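Local atomic coordinates of CARDB domain-containing protein (Pyrococcus furiosus, PDB entry 3IDU), a protein that is of unknown function but binds two manganese ions in its all-beta CARDB domain, one part of a longer protein. Residues A[56-60]-A[61-65]. Sequence-based numbering, arbitrary orientation.
Sequences VYING and TLYKN
Tyr57 and Leu62 meet on one face of a beta hairpin, Ile58 and Tyr63 on the other, where the strands ending at Ile58 and starting at Thr61 join through a type I' turn. Backbone bonds set the frame: Ile58 N bonds Thr61 O (2.9 Å), and Thr61 N returns a bond to Ile58 O. Farther along, Val56 faces both Tyr63 and Lys64 in a classic beta bulge; its O accepts from Tyr63 N at 2.7 Å, in the carbonyl plane, and, at a longer 3.3 Å and tilted from that plane, from Lys64 N, while Val56 N bonds Lys64 O. At the turn, a water bridges Asn59 O and Thr61 OG1.

Two CH-pi contacts join the side chains. Leu62 CD1 lies over one face of the Tyr57 ring, displaced toward its rim, 4.1 Å from the centroid. Ile58 CD1 lies likewise over the Tyr63 ring, 3.9 Å from its centroid; with CG anti to the backbone N (chi1 -178°), Tyr63 runs alongside Ile58 and presents a ring face to that methyl. The ring hydroxyls bond elsewhere, Tyr57 OH to Glu98 OE1 and Tyr63 OH to Asn81 O. With an alanine at Tyr57, Leu62 CD1 would probably lose its aromatic face and Glu98 this hydroxyl partner. The doubly accepting Val56 O fixes the bulge that brings Tyr63 to the Ile58 side, and CH-pi contacts with outside hydroxyl bonds hold both rings at the sheet edge.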
loop_
_atom_site.group_PDB
_atom_site.type_symbol
_atom_site.label_atom_id
_atom_site.label_comp_id
_atom_site.label_asym_id
_atom_site.label_seq_id
_atom_site.Cartn_x
_atom_site.Cartn_y
_atom_site.Cartn_z
ATOM N N VAL A 56 6.008 1.117 -3.851
ATOM C CA VAL A 56 6.495 1.376 -2.503
ATOM C C VAL A 56 7.725 2.265 -2.645
ATOM O O VAL A 56 8.601 2.011 -3.470
ATOM C CB VAL A 56 6.863 0.068 -1.751
ATOM C CG1 VAL A 56 7.748 0.387 -0.546
ATOM C CG2 VAL A 56 5.596 -0.619 -1.271
ATOM N N TYR A 57 7.756 3.319 -1.838
ATOM C CA TYR A 57 8.837 4.292 -1.823
ATOM C C TYR A 57 9.431 4.345 -0.428
ATOM O O TYR A 57 8.723 4.166 0.563
ATOM C CB TYR A 57 8.306 5.693 -2.136
ATOM C CG TYR A 57 7.660 5.869 -3.486
ATOM C CD1 TYR A 57 8.407 6.281 -4.586
ATOM C CD2 TYR A 57 6.294 5.652 -3.661
ATOM C CE1 TYR A 57 7.815 6.480 -5.823
ATOM C CE2 TYR A 57 5.693 5.847 -4.899
ATOM C CZ TYR A 57 6.459 6.261 -5.975
ATOM O OH TYR A 57 5.860 6.451 -7.198
ATOM N N ILE A 58 10.729 4.604 -0.358
ATOM C CA ILE A 58 11.421 4.737 0.914
ATOM C C ILE A 58 12.107 6.098 0.820
ATOM O O ILE A 58 12.989 6.293 -0.012
ATOM C CB ILE A 58 12.440 3.601 1.105
ATOM C CG1 ILE A 58 11.688 2.268 1.205
ATOM C CG2 ILE A 58 13.285 3.855 2.348
ATOM C CD1 ILE A 58 12.577 1.054 1.361
ATOM N N ASN A 59 11.683 7.031 1.671
ATOM C CA ASN A 59 12.204 8.396 1.665
ATOM C C ASN A 59 12.106 9.027 0.273
ATOM O O ASN A 59 13.034 9.685 -0.203
ATOM C CB ASN A 59 13.643 8.442 2.198
ATOM C CG ASN A 59 13.692 8.610 3.710
ATOM O OD1 ASN A 59 12.651 8.699 4.364
ATOM N ND2 ASN A 59 14.896 8.663 4.271
ATOM N N GLY A 60 10.962 8.804 -0.372
ATOM C CA GLY A 60 10.698 9.371 -1.685
ATOM C C GLY A 60 11.271 8.662 -2.892
ATOM O O GLY A 60 10.896 8.974 -4.021
ATOM N N THR A 61 12.182 7.721 -2.672
ATOM C CA THR A 61 12.785 6.996 -3.783
ATOM C C THR A 61 12.091 5.647 -3.964
ATOM O O THR A 61 11.916 4.900 -3.007
ATOM C CB THR A 61 14.294 6.788 -3.549
ATOM O OG1 THR A 61 14.940 8.069 -3.479
ATOM C CG2 THR A 61 14.908 5.977 -4.686
ATOM N N LEU A 62 11.690 5.353 -5.196
ATOM C CA LEU A 62 11.004 4.106 -5.500
ATOM C C LEU A 62 11.836 2.909 -5.073
ATOM O O LEU A 62 13.047 2.858 -5.309
ATOM C CB LEU A 62 10.698 4.024 -7.002
ATOM C CG LEU A 62 9.872 2.836 -7.518
ATOM C CD1 LEU A 62 8.473 2.879 -6.930
ATOM C CD2 LEU A 62 9.813 2.874 -9.034
ATOM N N TYR A 63 11.171 1.948 -4.444
ATOM C CA TYR A 63 11.829 0.741 -3.973
ATOM C C TYR A 63 11.325 -0.502 -4.696
ATOM O O TYR A 63 12.113 -1.290 -5.209
ATOM C CB TYR A 63 11.616 0.579 -2.466
ATOM C CG TYR A 63 12.322 -0.628 -1.889
ATOM C CD1 TYR A 63 11.605 -1.663 -1.292
ATOM C CD2 TYR A 63 13.711 -0.738 -1.950
ATOM C CE1 TYR A 63 12.253 -2.777 -0.765
ATOM C CE2 TYR A 63 14.368 -1.846 -1.429
ATOM C CZ TYR A 63 13.634 -2.862 -0.838
ATOM O OH TYR A 63 14.286 -3.958 -0.323
ATOM N N LYS A 64 10.010 -0.685 -4.748
ATOM C CA LYS A 64 9.481 -1.868 -5.410
ATOM C C LYS A 64 8.159 -1.573 -6.092
ATOM O O LYS A 64 7.413 -0.690 -5.669
ATOM C CB LYS A 64 9.307 -2.996 -4.389
ATOM C CG LYS A 64 9.027 -4.369 -4.985
ATOM C CD LYS A 64 8.987 -5.424 -3.889
ATOM C CE LYS A 64 8.685 -6.808 -4.445
ATOM N NZ LYS A 64 8.619 -7.838 -3.368
ATOM N N ASN A 65 7.876 -2.310 -7.160
ATOM C CA ASN A 65 6.630 -2.115 -7.879
ATOM C C ASN A 65 5.933 -3.432 -8.175
ATOM O O ASN A 65 6.572 -4.475 -8.335
ATOM C CB ASN A 65 6.868 -1.320 -9.172
ATOM C CG ASN A 65 8.002 -1.872 -9.999
ATOM O OD1 ASN A 65 7.980 -3.035 -10.407
ATOM N ND2 ASN A 65 9.005 -1.035 -10.262
HETATM O O HOH W 1 15.405 8.611 -0.922
#